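Local structure of oxidoreductase, NAD-binding/iron-sulfur cluster-binding protein (Nitratireductor pacificus pht-3B, 6ZXU) at residues K280-L283 and H284-R287; A259-M263 and L264-G268; T269-G272 and W273-A276; R34-P37 and N38-P42. The protein is a catabolic reductive dehalogenase that binds cobalamin and two [4Fe-4S] clusters and probably uses them to remove halogen reductively from organic substrates. One frame throughout, in Å; residues are numbered along the deposited sequence.

In the fold
In chain order come contacts 4, 2, 3 and 1. Contacts 2, 3 and 1 follow the linker through helices 260-264 and 274-278 towards strand 294-295; contact 4 comes before helix 74-85. Contacts 2 and 3 touch, their centres about 9 Å apart; contact 4 touches both, Pro-42 O lying 2.9 Å from Arg-270 N in a probable hydrogen bond, and so ties the early chain to them, all three away from the cofactor sites. Contact 1, its centre about 16 Å from that of contact 3 and 27 Å from that of contact 4, touches neither contact 2 nor 4 but shares contact 4's Arg-Pro-x-His-x-Gly pattern; its Arg-287 side chain lies about 12 Å from that of cobalamin-binding Ser-514.

Contact 1 of 4, residues K280-L283 and H284-R287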
loop_
_atom_site.group_PDB
_atom_site.type_symbol
_atom_site.label_atom_id
_atom_site.label_comp_id
_atom_site.label_asym_id
_atom_site.label_seq_id
_atom_site.Cartn_x
_atom_site.Cartn_y
_atom_site.Cartn_z
ATOM N N LYS A 280 -13.290 6.142 19.784
ATOM C CA LYS A 280 -14.531 5.597 20.221
ATOM C C LYS A 280 -14.939 4.316 19.470
ATOM O O LYS A 280 -15.846 3.679 19.929
ATOM C CB LYS A 280 -15.638 6.637 20.076
ATOM C CG LYS A 280 -15.454 7.772 21.059
ATOM C CD LYS A 280 -16.279 8.970 20.652
ATOM C CE LYS A 280 -15.954 10.136 21.623
ATOM N NZ LYS A 280 -16.989 11.221 21.631
ATOM N N ARG A 281 -14.354 4.020 18.301
ATOM C CA ARG A 281 -14.558 2.769 17.611
ATOM C C ARG A 281 -13.600 1.763 18.179
ATOM O O ARG A 281 -12.438 2.054 18.264
ATOM C CB ARG A 281 -14.272 2.891 16.096
ATOM C CG ARG A 281 -15.389 3.378 15.242
ATOM C CD ARG A 281 -14.881 3.651 13.805
ATOM N NE ARG A 281 -14.788 2.505 12.918
ATOM C CZ ARG A 281 -15.857 1.910 12.413
ATOM N NH1 ARG A 281 -17.054 2.349 12.707
ATOM N NH2 ARG A 281 -15.749 0.863 11.638
ATOM N N PRO A 282 -14.050 0.514 18.409
ATOM C CA PRO A 282 -13.147 -0.541 18.706
ATOM C C PRO A 282 -12.073 -0.699 17.592
ATOM O O PRO A 282 -12.373 -0.562 16.407
ATOM C CB PRO A 282 -14.037 -1.786 18.750
ATOM C CG PRO A 282 -15.384 -1.265 19.045
ATOM C CD PRO A 282 -15.452 0.060 18.366
ATOM N N LEU A 283 -10.829 -0.945 18.000
ATOM C CA LEU A 283 -9.724 -1.024 17.083
ATOM C C LEU A 283 -10.032 -2.108 16.019
ATOM O O LEU A 283 -9.743 -1.935 14.829
ATOM C CB LEU A 283 -8.435 -1.301 17.824
ATOM C CG LEU A 283 -7.154 -1.494 17.018
ATOM C CD1 LEU A 283 -6.906 -0.256 16.210
ATOM C CD2 LEU A 283 -5.948 -1.833 17.870
ATOM N N HIS A 284 -10.665 -3.201 16.424
ATOM C CA HIS A 284 -10.925 -4.258 15.468
ATOM C C HIS A 284 -11.888 -3.924 14.357
ATOM O O HIS A 284 -11.982 -4.659 13.369
ATOM C CB HIS A 284 -11.397 -5.558 16.142
ATOM C CG HIS A 284 -12.722 -5.449 16.812
ATOM N ND1 HIS A 284 -13.917 -5.647 16.137
ATOM C CD2 HIS A 284 -13.050 -5.191 18.098
ATOM C CE1 HIS A 284 -14.926 -5.446 16.961
ATOM N NE2 HIS A 284 -14.420 -5.181 18.158
ATOM N N MET A 285 -12.557 -2.802 14.453
ATOM C CA MET A 285 -13.502 -2.374 13.412
ATOM C C MET A 285 -12.890 -1.550 12.273
ATOM O O MET A 285 -13.617 -1.203 11.295
ATOM C CB MET A 285 -14.644 -1.607 14.029
ATOM C CG MET A 285 -15.554 -2.558 14.848
ATOM S SD MET A 285 -16.895 -1.651 15.552
ATOM C CE MET A 285 -17.943 -1.335 14.128
ATOM N N GLY A 286 -11.625 -1.165 12.380
ATOM C CA GLY A 286 -10.992 -0.406 11.333
ATOM C C GLY A 286 -11.477 1.027 11.341
ATOM O O GLY A 286 -12.389 1.391 12.060
ATOM N N ARG A 287 -10.904 1.827 10.474
ATOM C CA ARG A 287 -11.246 3.212 10.384
ATOM C C ARG A 287 -12.441 3.467 9.509
ATOM O O ARG A 287 -13.222 4.376 9.752
ATOM C CB ARG A 287 -10.042 4.015 9.920
ATOM C CG ARG A 287 -10.287 5.477 10.034
ATOM C CD ARG A 287 -8.993 6.340 9.996
ATOM N NE ARG A 287 -8.352 6.206 8.688
ATOM C CZ ARG A 287 -8.847 6.690 7.522
ATOM N NH1 ARG A 287 -10.019 7.424 7.414
ATOM N NH2 ARG A 287 -8.128 6.440 6.430
HETATM O O HOH W 1 -11.360 1.504 14.851
#
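Arg-281 folds its side chain over a short 3-10 turn, residues 283-285, and grips two carbonyls where the turn ends. NE donates to Gly-286 O at 2.8 Å in a nearly straight bond (171°); the oxygen lies in the guanidinium plane, and the nitrogen sits nearly along the C=O axis. NH2 donates to Met-285 O at 3.0 Å, standing above that carbonyl's plane, and adds a weak bond to Gly-286 O; the same NH2 also forms a salt bridge with Glu-291. Met-285 CB lies over one face of the guanidinium, 3.6 Å from Arg-281 NH2. A bend at chi3 (82°) turns the end of the arginine so that NE and NH2 meet these oxygens.

Met-285 and Pro-282 run side by side, with SD 3.6 Å from Pro-282 CD. The imidazole of His-284 approaches the same proline obliquely, NE2 lying 3.5 Å from Pro-282 CB. Beneath these side chains the turn is closed by Met-285 N bonding to Pro-282 O and Gly-286 N to Leu-283 O. Positive phi at Gly-286 (75°) then takes the chain out of the turn.

Further out, Leu-283 packs on Ala-385 and Tyr-388 of helix 376-390. A leucine in place of Arg-281 would probably strip Gly-286 O and Met-285 O of their arginine donors and leave Glu-291 without this countercharge. A water bridges the carbonyls inside the loop, donating to Pro-282 O at 2.8 Å and to Gly-286 O at 3.0 Å.

Contact 2 of 4, residues A259-M263 and L264-G268; sequences APEVM and LGIDG
Ile-266 N reaches back to Glu-261 O at 3.2 Å, the long bond of a Schellman motif that ends helix 260-264. It is nearly straight (173°), and the nitrogen lies in the carbonyl plane. The companion bond, from Gly-265 N to Val-262 O, is weak, as is a second from Gly-265 N to Glu-261 O. One residue earlier, Leu-264 N makes an ordinary helical bond to Pro-260 O at 3.1 Å. Gly-265 is the C-prime residue: its positive phi (71°) reverses the backbone twist, and a type I turn follows, closed by Gly-268 N on Gly-265 O at 2.9 Å.

Apolar contact accompanies the reversal. CG2 of Ile-266 rests on Glu-261 CB at 3.8 Å, the position where a Schellman motif commonly brings side chains from before and after the helix end together. With Ile-266 CG1 anti to its own backbone nitrogen (chi1 -163°), CG2 is the branch left to face the glutamate.

A water adds a polar link, accepting from Asp-267 N at 3.0 Å and donating weakly to Glu-261 O.

Outside the cap, Asp-267 forms a salt bridge with Arg-47, which the side chains of Glu-261 and Val-262 also touch. Leu-264 packs on Trp-273, and Met-263 O makes a backbone bond to Gly-272, so the end of helix 260-264 lies against the segment leading into helix 274-278.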
loop_
_atom_site.group_PDB
_atom_site.type_symbol
_atom_site.label_atom_id
_atom_site.label_comp_id
_atom_site.label_asym_id
_atom_site.label_seq_id
_atom_site.Cartn_x
_atom_site.Cartn_y
_atom_site.Cartn_z
ATOM N N ALA A 259 -5.715 26.397 18.007
ATOM C CA ALA A 259 -6.252 27.549 17.288
ATOM C C ALA A 259 -7.380 27.113 16.323
ATOM O O ALA A 259 -7.421 25.972 15.885
ATOM C CB ALA A 259 -5.197 28.234 16.483
ATOM N N PRO A 260 -8.345 27.995 16.050
ATOM C CA PRO A 260 -9.523 27.606 15.292
ATOM C C PRO A 260 -9.270 27.083 13.901
ATOM O O PRO A 260 -9.952 26.166 13.444
ATOM C CB PRO A 260 -10.291 28.932 15.190
ATOM C CG PRO A 260 -9.944 29.632 16.499
ATOM C CD PRO A 260 -8.460 29.375 16.597
ATOM N N GLU A 261 -8.263 27.631 13.229
ATOM C CA GLU A 261 -7.837 27.145 11.891
ATOM C C GLU A 261 -7.260 25.759 11.938
ATOM O O GLU A 261 -7.497 24.998 11.024
ATOM C CB GLU A 261 -6.835 28.094 11.279
ATOM C CG GLU A 261 -7.350 29.509 11.081
ATOM C CD GLU A 261 -7.279 30.429 12.343
ATOM O OE1 GLU A 261 -6.836 30.042 13.506
ATOM O OE2 GLU A 261 -7.747 31.606 12.168
ATOM N N VAL A 262 -6.588 25.413 13.036
ATOM C CA VAL A 262 -6.058 24.117 13.205
ATOM C C VAL A 262 -7.119 23.099 13.576
ATOM O O VAL A 262 -7.142 21.969 13.027
ATOM C CB VAL A 262 -4.921 24.129 14.280
ATOM C CG1 VAL A 262 -4.390 22.749 14.515
ATOM C CG2 VAL A 262 -3.806 25.102 13.836
ATOM N N MET A 263 -7.953 23.445 14.580
ATOM C CA MET A 263 -9.032 22.592 15.023
ATOM C C MET A 263 -9.909 22.174 13.870
ATOM O O MET A 263 -10.245 20.979 13.742
ATOM C CB MET A 263 -9.803 23.273 16.124
ATOM C CG MET A 263 -11.010 22.486 16.632
ATOM S SD MET A 263 -10.722 20.849 17.394
ATOM C CE MET A 263 -9.688 21.353 18.792
ATOM N N LEU A 264 -10.334 23.120 13.051
ATOM C CA LEU A 264 -11.232 22.809 11.955
ATOM C C LEU A 264 -10.562 22.275 10.692
ATOM O O LEU A 264 -11.259 21.847 9.757
ATOM C CB LEU A 264 -12.091 24.016 11.560
ATOM C CG LEU A 264 -13.325 24.233 12.444
ATOM C CD1 LEU A 264 -14.139 25.409 11.920
ATOM C CD2 LEU A 264 -14.240 23.049 12.443
ATOM N N GLY A 265 -9.237 22.373 10.612
ATOM C CA GLY A 265 -8.532 21.815 9.481
ATOM C C GLY A 265 -8.783 22.598 8.218
ATOM O O GLY A 265 -8.957 22.047 7.157
ATOM N N ILE A 266 -8.722 23.932 8.320
ATOM C CA ILE A 266 -9.205 24.782 7.217
ATOM C C ILE A 266 -8.422 24.565 5.921
ATOM O O ILE A 266 -8.966 24.725 4.799
ATOM C CB ILE A 266 -9.240 26.276 7.669
ATOM C CG1 ILE A 266 -10.110 27.083 6.715
ATOM C CG2 ILE A 266 -7.870 26.973 7.745
ATOM C CD1 ILE A 266 -11.612 26.887 6.942
ATOM N N ASP A 267 -7.140 24.275 6.070
ATOM C CA ASP A 267 -6.271 24.098 4.906
ATOM C C ASP A 267 -6.233 22.672 4.394
ATOM O O ASP A 267 -5.414 22.321 3.582
ATOM C CB ASP A 267 -4.843 24.601 5.262
ATOM C CG ASP A 267 -4.775 26.160 5.396
ATOM O OD1 ASP A 267 -5.531 26.887 4.620
ATOM O OD2 ASP A 267 -4.052 26.662 6.311
ATOM N N GLY A 268 -7.088 21.829 4.930
ATOM C CA GLY A 268 -7.177 20.434 4.514
ATOM C C GLY A 268 -6.438 19.464 5.385
ATOM O O GLY A 268 -6.081 18.414 4.956
HETATM O O HOH W 2 -5.562 23.796 8.530
#

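Contact 3 of 4, residues T269-G272 and W273-A276; sequences TRPG and WEDA
Pro-271 sets its CB over the face of the Trp-273 indole, 3.5 Å from the centroid of the six-membered ring and 10° off the ring normal, a well-centred CH-pi contact. The side chains cross at a slant. Trp-273 CG lies between the backbone nitrogen and the carbonyl carbon (chi1 65°), which brings the indole face under Pro-271 CB, and NE1 is held by Ile-26 O.

On Arg-270 the two acids approach differently. The carboxylate of Glu-274 stands nearly perpendicular to the guanidinium (planes 89° apart) and lies over one face; a salt bridge pairs its OE2 with NH2, but the modelled atoms are too close, so the exact placing is doubtful. Asp-275 instead comes to the edge, near the guanidinium plane, where OD1 forms a salt bridge with Arg-270 NH1, modelled at 2.5 Å, a very short length doubtful in detail, and a weak bond with NE.

Backbone and water join the two halves. Glu-274 N bonds to Pro-271 O at 3.1 Å, and a water donates to that oxygen at 2.7 Å while accepting from Asp-275 N at 3.0 Å. A second water links Gly-272 O with Ala-276 N.

The whole is a type I turn, Pro-271 to Glu-274, running into helix 274-278, with a salt-bridge network of one arginine and two acids near the helix's N-terminal end, where negative side chains are generally favoured.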
loop_
_atom_site.group_PDB
_atom_site.type_symbol
_atom_site.label_atom_id
_atom_site.label_comp_id
_atom_site.label_asym_id
_atom_site.label_seq_id
_atom_site.Cartn_x
_atom_site.Cartn_y
_atom_site.Cartn_z
ATOM N N THR A 269 -6.169 19.849 6.605
ATOM C CA THR A 269 -5.382 19.099 7.509
ATOM C C THR A 269 -6.282 18.255 8.415
ATOM O O THR A 269 -7.492 18.469 8.450
ATOM C CB THR A 269 -4.453 20.074 8.307
ATOM O OG1 THR A 269 -5.178 21.158 8.920
ATOM C CG2 THR A 269 -3.402 20.646 7.386
ATOM N N ARG A 270 -5.681 17.398 9.221
ATOM C CA ARG A 270 -6.408 16.533 10.133
ATOM C C ARG A 270 -7.193 17.374 11.198
ATOM O O ARG A 270 -6.600 18.161 11.919
ATOM C CB ARG A 270 -5.461 15.627 10.840
ATOM C CG ARG A 270 -6.092 14.601 11.727
ATOM C CD ARG A 270 -4.981 13.784 12.428
ATOM N NE ARG A 270 -5.530 12.882 13.426
ATOM C CZ ARG A 270 -6.035 11.688 13.115
ATOM N NH1 ARG A 270 -6.618 10.926 14.049
ATOM N NH2 ARG A 270 -5.995 11.273 11.845
ATOM N N PRO A 271 -8.517 17.194 11.273
ATOM C CA PRO A 271 -9.293 17.964 12.282
ATOM C C PRO A 271 -8.865 17.607 13.699
ATOM O O PRO A 271 -8.515 16.445 14.003
ATOM C CB PRO A 271 -10.727 17.519 12.020
ATOM C CG PRO A 271 -10.722 16.809 10.716
ATOM C CD PRO A 271 -9.356 16.260 10.536
ATOM N N GLY A 272 -8.942 18.590 14.560
ATOM C CA GLY A 272 -8.546 18.453 15.931
ATOM C C GLY A 272 -9.357 17.475 16.774
ATOM O O GLY A 272 -8.878 16.964 17.782
ATOM N N TRP A 273 -10.569 17.166 16.333
ATOM C CA TRP A 273 -11.383 16.153 17.015
ATOM C C TRP A 273 -11.214 14.697 16.473
ATOM O O TRP A 273 -11.818 13.787 16.992
ATOM C CB TRP A 273 -12.871 16.556 16.916
ATOM C CG TRP A 273 -13.402 16.542 15.495
ATOM C CD1 TRP A 273 -13.884 15.488 14.830
ATOM C CD2 TRP A 273 -13.473 17.620 14.621
ATOM N NE1 TRP A 273 -14.181 15.817 13.518
ATOM C CE2 TRP A 273 -13.980 17.139 13.383
ATOM C CE3 TRP A 273 -13.150 18.969 14.739
ATOM C CZ2 TRP A 273 -14.194 17.962 12.263
ATOM C CZ3 TRP A 273 -13.410 19.819 13.644
ATOM C CH2 TRP A 273 -13.916 19.305 12.409
ATOM N N GLU A 274 -10.458 14.496 15.407
ATOM C CA GLU A 274 -10.415 13.184 14.762
ATOM C C GLU A 274 -9.854 12.117 15.692
ATOM O O GLU A 274 -10.420 11.057 15.800
ATOM C CB GLU A 274 -9.591 13.250 13.500
ATOM C CG GLU A 274 -9.944 12.210 12.452
ATOM C CD GLU A 274 -9.143 12.341 11.129
ATOM O OE1 GLU A 274 -9.640 12.890 10.090
ATOM O OE2 GLU A 274 -7.982 11.869 11.105
ATOM N N ASP A 275 -8.797 12.400 16.425
ATOM C CA ASP A 275 -8.253 11.444 17.376
ATOM C C ASP A 275 -9.323 10.959 18.337
ATOM O O ASP A 275 -9.525 9.745 18.452
ATOM C CB ASP A 275 -7.105 12.044 18.179
ATOM C CG ASP A 275 -5.812 12.224 17.340
ATOM O OD1 ASP A 275 -5.697 11.603 16.262
ATOM O OD2 ASP A 275 -4.889 12.989 17.775
ATOM N N ALA A 276 -10.009 11.885 18.995
ATOM C CA ALA A 276 -10.978 11.487 20.014
ATOM C C ALA A 276 -12.128 10.710 19.412
ATOM O O ALA A 276 -12.567 9.725 19.964
ATOM C CB ALA A 276 -11.509 12.702 20.749
HETATM O O HOH W 3 -7.114 14.708 15.604
HETATM O O HOH W 4 -8.880 14.594 19.239
#

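Contact 4 of 4, residues R34-P37 and N38-P42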
loop_
_atom_site.group_PDB
_atom_site.type_symbol
_atom_site.label_atom_id
_atom_site.label_comp_id
_atom_site.label_asym_id
_atom_site.label_seq_id
_atom_site.Cartn_x
_atom_site.Cartn_y
_atom_site.Cartn_z
ATOM N N ARG A 34 -6.699 19.907 -1.630
ATOM C CA ARG A 34 -6.257 19.914 -3.030
ATOM C C ARG A 34 -5.227 21.003 -3.333
ATOM O O ARG A 34 -4.523 20.898 -4.299
ATOM C CB ARG A 34 -7.424 20.026 -3.982
ATOM C CG ARG A 34 -8.183 21.322 -3.910
ATOM C CD ARG A 34 -9.205 21.432 -5.024
ATOM N NE ARG A 34 -10.292 20.482 -4.788
ATOM C CZ ARG A 34 -11.402 20.716 -4.059
ATOM N NH1 ARG A 34 -11.637 21.902 -3.473
ATOM N NH2 ARG A 34 -12.297 19.740 -3.913
ATOM N N ASP A 35 -5.165 22.052 -2.535
ATOM C CA ASP A 35 -4.143 23.116 -2.756
ATOM C C ASP A 35 -2.985 23.108 -1.810
ATOM O O ASP A 35 -2.236 24.043 -1.740
ATOM C CB ASP A 35 -4.818 24.453 -2.731
ATOM C CG ASP A 35 -5.797 24.587 -3.899
ATOM O OD1 ASP A 35 -5.416 24.239 -5.037
ATOM O OD2 ASP A 35 -6.965 24.992 -3.678
ATOM N N ARG A 36 -2.843 22.001 -1.079
ATOM C CA ARG A 36 -1.804 21.866 -0.095
ATOM C C ARG A 36 -0.716 20.945 -0.648
ATOM O O ARG A 36 -0.960 19.771 -0.906
ATOM C CB ARG A 36 -2.377 21.319 1.174
ATOM C CG ARG A 36 -1.366 21.081 2.269
ATOM C CD ARG A 36 -2.073 20.708 3.535
ATOM N NE ARG A 36 -1.199 20.539 4.695
ATOM C CZ ARG A 36 -0.846 21.526 5.481
ATOM N NH1 ARG A 36 -1.294 22.724 5.246
ATOM N NH2 ARG A 36 -0.175 21.297 6.570
ATOM N N PRO A 37 0.522 21.456 -0.801
ATOM C CA PRO A 37 1.612 20.586 -1.245
ATOM C C PRO A 37 1.953 19.503 -0.270
ATOM O O PRO A 37 1.829 19.678 0.937
ATOM C CB PRO A 37 2.774 21.547 -1.471
ATOM C CG PRO A 37 2.440 22.787 -0.800
ATOM C CD PRO A 37 0.950 22.855 -0.611
ATOM N N ASN A 38 2.403 18.363 -0.793
ATOM C CA ASN A 38 2.623 17.196 0.038
ATOM C C ASN A 38 3.669 17.365 1.105
ATOM O O ASN A 38 3.625 16.691 2.116
ATOM C CB ASN A 38 2.980 16.001 -0.803
ATOM C CG ASN A 38 1.832 15.478 -1.589
ATOM O OD1 ASN A 38 1.412 16.079 -2.583
ATOM N ND2 ASN A 38 1.418 14.285 -1.263
ATOM N N HIS A 39 4.641 18.245 0.892
ATOM C CA HIS A 39 5.704 18.406 1.905
ATOM C C HIS A 39 5.228 19.001 3.200
ATOM O O HIS A 39 5.932 18.890 4.219
ATOM C CB HIS A 39 6.868 19.187 1.377
ATOM C CG HIS A 39 6.568 20.603 1.090
ATOM N ND1 HIS A 39 6.158 21.040 -0.144
ATOM C CD2 HIS A 39 6.668 21.701 1.866
ATOM C CE1 HIS A 39 5.954 22.346 -0.106
ATOM N NE2 HIS A 39 6.281 22.766 1.103
ATOM N N LEU A 40 4.026 19.576 3.204
ATOM C CA LEU A 40 3.452 20.083 4.411
ATOM C C LEU A 40 2.881 19.028 5.317
ATOM O O LEU A 40 2.666 19.267 6.490
ATOM C CB LEU A 40 2.355 21.150 4.053
ATOM C CG LEU A 40 2.867 22.393 3.320
ATOM C CD1 LEU A 40 1.800 23.427 3.092
ATOM C CD2 LEU A 40 4.013 23.071 4.063
ATOM N N GLY A 41 2.599 17.856 4.755
ATOM C CA GLY A 41 2.011 16.754 5.483
ATOM C C GLY A 41 0.527 16.964 5.869
ATOM O O GLY A 41 -0.105 18.001 5.539
ATOM N N PRO A 42 -0.003 16.028 6.671
ATOM C CA PRO A 42 -1.416 16.089 7.073
ATOM C C PRO A 42 -1.708 16.903 8.314
ATOM O O PRO A 42 -2.872 17.157 8.569
ATOM C CB PRO A 42 -1.731 14.629 7.286
ATOM C CG PRO A 42 -0.471 14.037 7.810
ATOM C CD PRO A 42 0.639 14.766 7.099
HETATM O O HOH W 5 -0.137 17.845 2.418
#
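The guanidinium of Arg-36 is sandwiched: Leu-40 CB lies over one face, 3.5 Å from CZ of the arginine, and Thr-269 CG2 over the opposite face, 3.3 Å from the same Arg-36 CZ. At the edge sits Gly-41 O, which takes a nearly straight bond (171°) from Arg-36 NE at 2.9 Å and a weak one from NH2. Glu-46 completes the setting with a salt bridge to NH1. Arg-36 reaches these partners fully stretched from CG to NE, with CG anti to the backbone nitrogen (chi1 178°).

The second flat group, the imidazole of His-39, meets Pro-37 obliquely, CE1 coming to 3.6 Å from Pro-37 CB. The same histidine also touches Glu-108 and Lys-111 of helix 103-116.

Under the side chains runs a 3-10 segment, residues 38-40, in which Leu-40 N bonds to Pro-37 O at 3.2 Å and Gly-41 N to Asn-38 O at 3.1 Å. Gly-41, with positive phi (71°), turns the chain away and presents its carbonyl to the arginine. Leu-40 CD1 also packs on Pro-37 CD at 3.8 Å.

With a methionine at Arg-36, Gly-41 O would probably lose its straight N-H bond and Glu-46 its countercharge. A water bridges the loop, donating to Pro-37 O at 3.1 Å and weakly to Gly-41 O.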